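Local coordinates for protein PncC family amidohydrolase (PDB 6L19) that probably acts as an amidohydrolase of the PncC family, whose characterised members deamidate nicotinamide mononucleotide, at residues L71-P75 with E76-R80; S8-V12 with G13-K17; S21-D25 with L26-L30. The protein carries 3 engineered substitutions. All blocks are in the same frame, centred on the assembly; numbering follows the deposited sequence.

Contact 1 (L71-P75 with E76-R80); sequences LGVRP and ETLER
Arg74 and Glu76 run side by side and point the same way, and a salt bridge joins their ends. The straightest bond of the pair runs from Arg74 NH2 to Glu76 OE2 (3.1 Å). It lies close to the guanidinium plane and uses the syn lone pair of the carboxylate. Glu76 OE1 takes two weak, bent bonds, from Arg74 NE at 3.2 Å and Arg74 NH2 at 3.1 Å. The two planar groups are turned 43° apart. Glu76 OE2 lies at the guanidinium edge, while OE1 approaches obliquely. A bend in the glutamate chain (chi2 98°) swings its carboxylate back over the start of the helix.

Pro75 packs beside the ion pair. Its CD sits 3.9 Å above the plane of the Arg74 guanidinium, over the centre of one face. The same Pro75 CD also touches Glu76 OE1 at 3.3 Å. The proline ring thus touches both partners of the salt bridge.

The backbone takes up the helical pattern here. Leu78 N donates to Arg74 O and Glu79 N to Pro75 O. The Thr77 hydroxyl and the Arg74 amide are both bound by Glu91 of helix 86-100.

On the inner side, Val73 CG1 meets Leu78 CG at 3.7 Å, the two side chains crossing at about a right angle. Arg74 is the N-cap and Pro75 the first helical residue. Val73 just before the cap, packed on Leu78 of the first turn, makes this a hydrophobic staple at the start of helix 75-81.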
ATOM      1  N   LEU A  71      -4.417  12.668   1.220  1.00 22.29           N
ATOM      2  CA  LEU A  71      -3.203  13.266   0.688  1.00 24.16           C
ATOM      3  C   LEU A  71      -3.316  14.775   0.522  1.00 25.91           C
ATOM      4  O   LEU A  71      -2.393  15.392   0.000  1.00 28.56           O
ATOM      5  CB  LEU A  71      -2.829  12.616  -0.645  1.00 17.19           C
ATOM      6  CG  LEU A  71      -2.402  11.162  -0.466  1.00 22.03           C
ATOM      7  CD1 LEU A  71      -2.225  10.482  -1.809  1.00 22.68           C
ATOM      8  CD2 LEU A  71      -1.115  11.121   0.375  1.00 24.41           C
ATOM      9  N   GLY A  72      -4.421  15.380   0.938  1.00 24.83           N
ATOM     10  CA  GLY A  72      -4.496  16.833   0.888  1.00 29.31           C
ATOM     11  C   GLY A  72      -4.461  17.424  -0.503  1.00 29.47           C
ATOM     12  O   GLY A  72      -4.142  18.604  -0.648  1.00 34.07           O
ATOM     13  N   VAL A  73      -4.767  16.636  -1.542  1.00 19.01           N
ATOM     14  CA  VAL A  73      -4.878  17.208  -2.878  1.00 19.97           C
ATOM     15  C   VAL A  73      -5.999  18.252  -2.869  1.00 24.87           C
ATOM     16  O   VAL A  73      -7.068  18.032  -2.293  1.00 20.91           O
ATOM     17  CB  VAL A  73      -5.133  16.097  -3.912  1.00 24.26           C
ATOM     18  CG1 VAL A  73      -5.455  16.695  -5.291  1.00 22.20           C
ATOM     19  CG2 VAL A  73      -3.918  15.162  -4.005  1.00 16.96           C
ATOM     20  N   ARG A  74      -5.746  19.409  -3.474  1.00 21.84           N
ATOM     21  CA  ARG A  74      -6.709  20.513  -3.433  1.00 26.42           C
ATOM     22  C   ARG A  74      -7.926  20.202  -4.309  1.00 23.18           C
ATOM     23  O   ARG A  74      -7.777  19.657  -5.410  1.00 21.35           O
ATOM     24  CB  ARG A  74      -6.055  21.814  -3.923  1.00 25.64           C
ATOM     25  CG  ARG A  74      -4.865  22.304  -3.094  1.00 27.81           C
ATOM     26  CD  ARG A  74      -5.345  22.894  -1.766  1.00 35.13           C
ATOM     27  NE  ARG A  74      -6.491  23.801  -1.938  1.00 41.03           N
ATOM     28  CZ  ARG A  74      -7.343  24.164  -0.971  1.00 39.48           C
ATOM     29  NH1 ARG A  74      -7.200  23.714   0.273  1.00 26.98           N
ATOM     30  NH2 ARG A  74      -8.355  24.983  -1.254  1.00 32.28           N
ATOM     31  N   PRO A  75      -9.136  20.556  -3.867  1.00 26.41           N
ATOM     32  CA  PRO A  75     -10.310  20.350  -4.741  1.00 24.10           C
ATOM     33  C   PRO A  75     -10.165  21.023  -6.092  1.00 23.81           C
ATOM     34  O   PRO A  75     -10.554  20.457  -7.125  1.00 24.38           O
ATOM     35  CB  PRO A  75     -11.473  20.953  -3.937  1.00 28.23           C
ATOM     36  CG  PRO A  75     -10.944  21.200  -2.544  1.00 24.56           C
ATOM     37  CD  PRO A  75      -9.460  21.255  -2.606  1.00 22.48           C
ATOM     38  N   GLU A  76      -9.587  22.222  -6.104  1.00 23.65           N
ATOM     39  CA  GLU A  76      -9.418  22.971  -7.343  1.00 30.48           C
ATOM     40  C   GLU A  76      -8.472  22.259  -8.298  1.00 27.79           C
ATOM     41  O   GLU A  76      -8.677  22.293  -9.515  1.00 23.83           O
ATOM     42  CB  GLU A  76      -8.908  24.382  -7.030  1.00 27.99           C
ATOM     43  CG  GLU A  76      -9.828  25.139  -6.079  1.00 35.76           C
ATOM     44  CD  GLU A  76      -9.360  25.086  -4.615  1.00 47.20           C
ATOM     45  OE1 GLU A  76      -8.818  24.043  -4.175  1.00 31.99           O
ATOM     46  OE2 GLU A  76      -9.539  26.104  -3.899  1.00 53.21           O
ATOM     47  N   THR A  77      -7.411  21.648  -7.771  1.00 23.00           N
ATOM     48  CA  THR A  77      -6.531  20.835  -8.603  1.00 20.84           C
ATOM     49  C   THR A  77      -7.307  19.695  -9.246  1.00 23.39           C
ATOM     50  O   THR A  77      -7.180  19.438 -10.447  1.00 25.82           O
ATOM     51  CB  THR A  77      -5.367  20.292  -7.759  1.00 19.22           C
ATOM     52  OG1 THR A  77      -4.606  21.384  -7.226  1.00 18.70           O
ATOM     53  CG2 THR A  77      -4.451  19.374  -8.602  1.00 19.81           C
ATOM     54  N   LEU A  78      -8.139  19.008  -8.463  1.00 20.54           N
ATOM     55  CA  LEU A  78      -8.906  17.905  -9.021  1.00 20.69           C
ATOM     56  C   LEU A  78      -9.893  18.400 -10.079  1.00 29.40           C
ATOM     57  O   LEU A  78     -10.050  17.770 -11.135  1.00 21.79           O
ATOM     58  CB  LEU A  78      -9.620  17.156  -7.898  1.00 22.16           C
ATOM     59  CG  LEU A  78      -8.687  16.331  -6.991  1.00 25.07           C
ATOM     60  CD1 LEU A  78      -9.439  15.766  -5.807  1.00 24.36           C
ATOM     61  CD2 LEU A  78      -8.038  15.187  -7.761  1.00 24.07           C
ATOM     62  N   GLU A  79     -10.544  19.542  -9.835  1.00 23.74           N
ATOM     63  CA  GLU A  79     -11.527  20.041 -10.797  0.64 27.02           C
ATOM     64  C   GLU A  79     -10.851  20.536 -12.077  1.00 24.99           C
ATOM     65  O   GLU A  79     -11.322  20.250 -13.180  1.00 31.19           O
ATOM     66  CB  GLU A  79     -12.377  21.150 -10.160  0.64 27.05           C
ATOM     67  CG  GLU A  79     -13.128  20.766  -8.854  0.64 27.05           C
ATOM     68  CD  GLU A  79     -14.404  19.946  -9.090  0.64 31.90           C
ATOM     69  OE1 GLU A  79     -14.695  19.660 -10.270  0.64 30.00           O
ATOM     70  OE2 GLU A  79     -15.116  19.587  -8.101  0.64 29.09           O
ATOM     71  N   ARG A  80      -9.744  21.270 -11.953  1.00 27.77           N
ATOM     72  CA  ARG A  80      -9.093  21.825 -13.133  1.00 29.97           C
ATOM     73  C   ARG A  80      -8.347  20.775 -13.948  1.00 33.63           C
ATOM     74  O   ARG A  80      -8.342  20.845 -15.183  1.00 27.84           O
ATOM     75  CB  ARG A  80      -8.131  22.937 -12.730  1.00 27.56           C
ATOM     76  CG  ARG A  80      -8.832  24.213 -12.356  1.00 37.26           C
ATOM     77  CD  ARG A  80      -7.942  25.104 -11.531  1.00 38.12           C
ATOM     78  NE  ARG A  80      -8.694  25.738 -10.451  1.00 56.05           N
ATOM     79  CZ  ARG A  80      -8.534  27.000 -10.064  1.00 58.93           C
ATOM     80  NH1 ARG A  80      -9.260  27.493  -9.064  1.00 60.86           N
ATOM     81  NH2 ARG A  80      -7.644  27.768 -10.674  1.00 69.00           N
TER

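Contact 2 (S8-V12 with G13-K17); sequences SNNTV and GELTK
Glu14 reaches back from the first turn of its helix to Thr11, and the two residues hold each other by reciprocal bonds. The glutamate side chain starts with CB, which lies 3.5 Å from Thr11 O. The next atom, Glu14 CG, rests against Thr11 OG1 at 3.4 Å. The chain then runs on extended (chi2 -177°), which carries the carboxylate beyond the helix end. Glu14 CD comes beside Asn10 OD1. At the tip, Glu14 OE1 accepts from Thr11 N at 2.9 Å. The N-H meets this oxygen on its anti side, somewhat out of the carboxylate plane. Glu14 OE2 lies 3.5 Å from Asn10 OD1; both are acceptors, and the amide oxygen is bound by Lys18 NZ. That ammonium group probably eases the meeting of the two oxygens.

The return bond runs from Glu14 N to Thr11 OG1 (3.1 Å). A chi1 of 71° tucks the hydroxyl between the threonine backbone N and carbonyl carbon, facing the first turn. Together the two bonds form a capping box, with Thr11 as N-cap. Beside it, Asn10 CB packs on Leu15 CD2 at 3.8 Å.

The capped end of helix 12-25 lies against helix 147-165. Val12 and Leu15 touch His156, which also bonds to Asn10 O, while Val12 and Thr16 reach Leu159.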
ATOM      1  N   SER A   8      17.849  -0.518 -18.526  1.00 56.73           N
ATOM      2  CA  SER A   8      18.924  -1.362 -19.037  1.00 38.39           C
ATOM      3  C   SER A   8      18.550  -2.855 -18.973  1.00 45.02           C
ATOM      4  O   SER A   8      19.351  -3.647 -18.485  1.00 42.76           O
ATOM      5  CB  SER A   8      20.217  -1.138 -18.238  1.00 47.58           C
ATOM      6  OG  SER A   8      20.384   0.218 -17.850  1.00 60.97           O
ATOM      7  N   ASN A   9      17.358  -3.234 -19.458  1.00 38.30           N
ATOM      8  CA  ASN A   9      16.882  -4.621 -19.429  1.00 38.14           C
ATOM      9  C   ASN A   9      17.001  -5.218 -18.026  1.00 35.85           C
ATOM     10  O   ASN A   9      17.681  -6.222 -17.796  1.00 30.55           O
ATOM     11  CB  ASN A   9      17.635  -5.508 -20.427  1.00 40.22           C
ATOM     12  CG  ASN A   9      17.860  -4.841 -21.761  1.00 51.65           C
ATOM     13  OD1 ASN A   9      16.923  -4.634 -22.532  1.00 55.18           O
ATOM     14  ND2 ASN A   9      19.116  -4.518 -22.052  1.00 54.73           N
ATOM     15  N   ASN A  10      16.340  -4.571 -17.080  1.00 31.58           N
ATOM     16  CA  ASN A  10      16.325  -5.017 -15.698  1.00 29.66           C
ATOM     17  C   ASN A  10      14.913  -5.438 -15.317  1.00 24.55           C
ATOM     18  O   ASN A  10      13.940  -4.771 -15.686  1.00 25.54           O
ATOM     19  CB  ASN A  10      16.801  -3.907 -14.749  1.00 34.09           C
ATOM     20  CG  ASN A  10      18.291  -3.676 -14.821  1.00 41.50           C
ATOM     21  OD1 ASN A  10      19.084  -4.551 -14.476  1.00 44.71           O
ATOM     22  ND2 ASN A  10      18.681  -2.488 -15.253  1.00 47.57           N
ATOM     23  N   THR A  11      14.809  -6.535 -14.571  1.00 24.45           N
ATOM     24  CA  THR A  11      13.550  -6.860 -13.936  1.00 25.50           C
ATOM     25  C   THR A  11      13.273  -5.880 -12.794  1.00 26.05           C
ATOM     26  O   THR A  11      14.142  -5.114 -12.361  1.00 19.00           O
ATOM     27  CB  THR A  11      13.564  -8.294 -13.402  1.00 23.10           C
ATOM     28  OG1 THR A  11      14.432  -8.381 -12.261  1.00 21.90           O
ATOM     29  CG2 THR A  11      14.017  -9.287 -14.494  1.00 20.73           C
ATOM     30  N   VAL A  12      12.038  -5.916 -12.295  1.00 23.56           N
ATOM     31  CA  VAL A  12      11.688  -5.082 -11.146  1.00 28.89           C
ATOM     32  C   VAL A  12      12.520  -5.469  -9.930  1.00 24.72           C
ATOM     33  O   VAL A  12      12.961  -4.604  -9.161  1.00 26.60           O
ATOM     34  CB  VAL A  12      10.176  -5.175 -10.873  1.00 28.92           C
ATOM     35  CG1 VAL A  12       9.836  -4.603  -9.508  1.00 27.41           C
ATOM     36  CG2 VAL A  12       9.445  -4.417 -11.954  1.00 23.97           C
ATOM     37  N   GLY A  13      12.788  -6.768  -9.762  1.00 22.56           N
ATOM     38  CA  GLY A  13      13.631  -7.204  -8.660  1.00 17.95           C
ATOM     39  C   GLY A  13      15.043  -6.672  -8.775  1.00 25.74           C
ATOM     40  O   GLY A  13      15.673  -6.317  -7.772  1.00 22.01           O
ATOM     41  N   GLU A  14      15.563  -6.590 -10.000  1.00 25.97           N
ATOM     42  CA  GLU A  14      16.876  -5.976 -10.170  1.00 22.19           C
ATOM     43  C   GLU A  14      16.832  -4.485  -9.864  1.00 26.78           C
ATOM     44  O   GLU A  14      17.773  -3.950  -9.266  1.00 23.81           O
ATOM     45  CB  GLU A  14      17.393  -6.197 -11.584  1.00 24.33           C
ATOM     46  CG  GLU A  14      17.706  -7.644 -11.941  1.00 29.66           C
ATOM     47  CD  GLU A  14      18.273  -7.733 -13.346  1.00 31.99           C
ATOM     48  OE1 GLU A  14      17.468  -7.640 -14.309  1.00 30.64           O
ATOM     49  OE2 GLU A  14      19.517  -7.847 -13.477  1.00 37.73           O
ATOM     50  N   LEU A  15      15.758  -3.790 -10.279  1.00 21.39           N
ATOM     51  CA  LEU A  15      15.673  -2.348 -10.029  1.00 23.59           C
ATOM     52  C   LEU A  15      15.613  -2.049  -8.534  1.00 23.74           C
ATOM     53  O   LEU A  15      16.308  -1.145  -8.049  1.00 23.17           O
ATOM     54  CB  LEU A  15      14.452  -1.744 -10.741  1.00 17.13           C
ATOM     55  CG  LEU A  15      14.489  -1.740 -12.267  1.00 25.32           C
ATOM     56  CD1 LEU A  15      13.156  -1.301 -12.849  1.00 22.11           C
ATOM     57  CD2 LEU A  15      15.627  -0.891 -12.809  1.00 31.57           C
ATOM     58  N   THR A  16      14.799  -2.802  -7.782  1.00 22.67           N
ATOM     59  CA  THR A  16      14.704  -2.552  -6.345  1.00 19.93           C
ATOM     60  C   THR A  16      16.007  -2.882  -5.630  1.00 27.36           C
ATOM     61  O   THR A  16      16.347  -2.233  -4.637  1.00 22.20           O
ATOM     62  CB  THR A  16      13.551  -3.336  -5.705  1.00 19.00           C
ATOM     63  OG1 THR A  16      13.784  -4.744  -5.819  1.00 27.23           O
ATOM     64  CG2 THR A  16      12.207  -2.989  -6.375  1.00 16.55           C
ATOM     65  N   LYS A  17      16.750  -3.878  -6.104  1.00 23.93           N
ATOM     66  CA  LYS A  17      18.018  -4.168  -5.448  1.00 22.66           C
ATOM     67  C   LYS A  17      19.019  -3.046  -5.695  1.00 20.82           C
ATOM     68  O   LYS A  17      19.749  -2.641  -4.782  1.00 24.49           O
ATOM     69  CB  LYS A  17      18.568  -5.520  -5.914  1.00 27.84           C
ATOM     70  CG  LYS A  17      19.795  -5.959  -5.114  1.00 37.17           C
ATOM     71  CD  LYS A  17      20.867  -6.607  -5.977  1.00 56.89           C
ATOM     72  CE  LYS A  17      21.404  -7.913  -5.373  1.00 62.08           C
ATOM     73  NZ  LYS A  17      21.771  -7.810  -3.924  1.00 70.24           N
TER

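Contact 3 (S21-D25 with L26-L30); sequences SKLTD and LGLRL
Leu23 packs on Leu28 where the chain turns out of its helix. Leu23 CD2 lies against Leu28 CB at 3.6 Å, and the two side chains meet at about a right angle. The other branch, Leu23 CD1, approaches Leu30 CD2 at 4.1 Å, and these two side chains cross obliquely. Leu30 turns its CG away from its own backbone N (chi1 172°), and its CD2 branch then faces Leu23. Ile104 of strand 104-110 touches all three leucines. Phe54 and Leu166 also cover Leu23, and Leu162 of helix 147-165 covers Leu30. This is the tight part of the contact.

Two carbonyl oxygens hold the backbone of the turn. Leu23 O accepts from Leu28 N at 2.9 Å and from Leu26 N at 3.1 Å. The two donors arrive from opposite faces of the carbonyl plane, so this carbonyl, near the end of the helix, is gripped twice. Gly27 N donates to Thr24 O at 3.1 Å. That N-H is straight to the oxygen, but it comes from well above the carbonyl plane.

The outer side is looser. Asp25, Leu26 and Gly27 lie at the surface, and the side chain of Leu26 does little more across the junction than lean on the Asp25 carbonyl group. The Asp25 carboxylate leads away from the turn. Lys22 also leaves the contact, and its NZ bonds to Leu166 O.

Gly27 has positive phi, which reverses the chain direction after the helix. The bond from Gly27 N to Thr24 O falls within the span of that from Leu28 N to Leu23 O. This pair defines a Schellman motif, with Gly27 as its C-prime residue. The apolar pairing of Leu23 with Leu28, just beyond that glycine, is the hydrophobic contact characteristic of this helix stop.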
ATOM      1  N   SER A  21      20.489  -0.205  -2.715  1.00 27.68           N
ATOM      2  CA  SER A  21      21.878   0.153  -2.456  1.00 29.86           C
ATOM      3  C   SER A  21      22.105   1.657  -2.639  1.00 29.26           C
ATOM      4  O   SER A  21      22.779   2.286  -1.818  1.00 27.82           O
ATOM      5  CB  SER A  21      22.794  -0.693  -3.353  1.00 27.20           C
ATOM      6  OG  SER A  21      23.950   0.019  -3.736  1.00 40.10           O
ATOM      7  N   LYS A  22      21.517   2.265  -3.683  1.00 24.72           N
ATOM      8  CA  LYS A  22      21.608   3.721  -3.832  1.00 27.58           C
ATOM      9  C   LYS A  22      21.041   4.446  -2.613  1.00 28.52           C
ATOM     10  O   LYS A  22      21.634   5.414  -2.130  1.00 29.64           O
ATOM     11  CB  LYS A  22      20.871   4.185  -5.089  1.00 26.59           C
ATOM     12  CG  LYS A  22      21.598   3.944  -6.397  1.00 30.30           C
ATOM     13  CD  LYS A  22      22.634   4.998  -6.660  1.00 35.59           C
ATOM     14  CE  LYS A  22      23.462   4.642  -7.885  1.00 39.43           C
ATOM     15  NZ  LYS A  22      24.228   5.813  -8.381  1.00 44.15           N
ATOM     16  N   LEU A  23      19.900   3.982  -2.094  1.00 24.01           N
ATOM     17  CA  LEU A  23      19.237   4.679  -0.993  1.00 22.75           C
ATOM     18  C   LEU A  23      19.969   4.467   0.328  1.00 25.72           C
ATOM     19  O   LEU A  23      20.208   5.424   1.078  1.00 24.82           O
ATOM     20  CB  LEU A  23      17.785   4.211  -0.875  1.00 16.45           C
ATOM     21  CG  LEU A  23      16.880   4.549  -2.073  1.00 28.17           C
ATOM     22  CD1 LEU A  23      15.545   3.791  -1.984  1.00 22.43           C
ATOM     23  CD2 LEU A  23      16.651   6.043  -2.188  1.00 25.04           C
ATOM     24  N   THR A  24      20.294   3.212   0.658  1.00 23.97           N
ATOM     25  CA  THR A  24      20.946   2.956   1.938  1.00 26.97           C
ATOM     26  C   THR A  24      22.326   3.599   2.000  1.00 29.18           C
ATOM     27  O   THR A  24      22.771   3.987   3.083  1.00 33.99           O
ATOM     28  CB  THR A  24      21.046   1.451   2.223  1.00 23.94           C
ATOM     29  OG1 THR A  24      21.760   0.802   1.165  1.00 26.78           O
ATOM     30  CG2 THR A  24      19.669   0.842   2.385  1.00 26.08           C
ATOM     31  N   ASP A  25      22.994   3.767   0.854  1.00 30.68           N
ATOM     32  CA  ASP A  25      24.292   4.442   0.854  1.00 31.68           C
ATOM     33  C   ASP A  25      24.219   5.819   1.513  1.00 40.62           C
ATOM     34  O   ASP A  25      25.161   6.244   2.195  1.00 34.32           O
ATOM     35  CB  ASP A  25      24.821   4.578  -0.579  1.00 38.89           C
ATOM     36  CG  ASP A  25      25.527   3.311  -1.083  1.00 47.85           C
ATOM     37  OD1 ASP A  25      25.716   2.359  -0.295  1.00 43.41           O
ATOM     38  OD2 ASP A  25      25.881   3.266  -2.283  1.00 48.32           O
ATOM     39  N   LEU A  26      23.107   6.535   1.323  1.00 32.28           N
ATOM     40  CA  LEU A  26      22.951   7.895   1.830  1.00 28.49           C
ATOM     41  C   LEU A  26      21.920   7.978   2.947  1.00 25.96           C
ATOM     42  O   LEU A  26      21.487   9.081   3.298  1.00 26.15           O
ATOM     43  CB  LEU A  26      22.577   8.839   0.682  1.00 26.85           C
ATOM     44  CG  LEU A  26      23.761   9.149  -0.241  1.00 38.20           C
ATOM     45  CD1 LEU A  26      23.373   9.826  -1.554  1.00 33.70           C
ATOM     46  CD2 LEU A  26      24.747  10.020   0.514  1.00 32.86           C
ATOM     47  N   GLY A  27      21.526   6.844   3.520  1.00 22.54           N
ATOM     48  CA  GLY A  27      20.446   6.844   4.495  1.00 27.47           C
ATOM     49  C   GLY A  27      19.133   7.414   3.988  1.00 27.65           C
ATOM     50  O   GLY A  27      18.328   7.888   4.791  1.00 24.44           O
ATOM     51  N   LEU A  28      18.898   7.393   2.674  1.00 19.57           N
ATOM     52  CA  LEU A  28      17.667   7.941   2.120  1.00 19.13           C
ATOM     53  C   LEU A  28      16.470   7.074   2.485  1.00 23.53           C
ATOM     54  O   LEU A  28      16.541   5.843   2.454  1.00 21.23           O
ATOM     55  CB  LEU A  28      17.779   8.049   0.607  1.00 19.06           C
ATOM     56  CG  LEU A  28      18.671   9.207   0.188  1.00 24.68           C
ATOM     57  CD1 LEU A  28      19.058   9.094  -1.275  1.00 20.53           C
ATOM     58  CD2 LEU A  28      18.006  10.557   0.505  1.00 22.53           C
ATOM     59  N   ARG A  29      15.365   7.721   2.835  1.00 20.72           N
ATOM     60  CA  ARG A  29      14.124   7.028   3.134  1.00 19.19           C
ATOM     61  C   ARG A  29      13.078   7.326   2.054  1.00 22.31           C
ATOM     62  O   ARG A  29      12.903   8.479   1.646  1.00 22.95           O
ATOM     63  CB  ARG A  29      13.618   7.425   4.527  1.00 22.93           C
ATOM     64  CG  ARG A  29      14.679   7.231   5.637  1.00 29.85           C
ATOM     65  CD  ARG A  29      14.172   7.742   6.991  1.00 39.54           C
ATOM     66  NE  ARG A  29      13.742   9.137   6.893  1.00 45.44           N
ATOM     67  CZ  ARG A  29      14.513  10.193   7.161  1.00 49.25           C
ATOM     68  NH1 ARG A  29      15.764  10.024   7.589  1.00 40.50           N
ATOM     69  NH2 ARG A  29      14.022  11.426   7.013  1.00 45.05           N
ATOM     70  N   LEU A  30      12.382   6.274   1.608  1.00 19.50           N
ATOM     71  CA  LEU A  30      11.478   6.302   0.463  1.00 17.03           C
ATOM     72  C   LEU A  30      10.065   5.985   0.931  1.00 18.39           C
ATOM     73  O   LEU A  30       9.868   5.159   1.832  1.00 19.73           O
ATOM     74  CB  LEU A  30      11.910   5.275  -0.612  1.00 18.74           C
ATOM     75  CG  LEU A  30      10.997   5.003  -1.820  1.00 18.80           C
ATOM     76  CD1 LEU A  30      10.974   6.227  -2.734  1.00 17.01           C
ATOM     77  CD2 LEU A  30      11.473   3.757  -2.584  1.00 18.69           C
TER

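Overall arrangement
From the N terminus the chain meets contact 2, then contact 3, then contact 1. They follow in series; none nests in or crosses another. Each is a local turn at a helix end and closes no long loop. Contact 2 starts helix 12-25 and contact 3 ends it, with centres 16 Å apart. Contact 3 then leads into strand 30-35, beside strand 104-110 of the central sheet, while contact 2 sets the helix start against helix 147-165. Contact 1 lies on the opposite side of the chain's centre from the other two, about 34 Å from contact 2 between centres. It joins helix 64-71 to helix 75-81 and rests on helix 86-100.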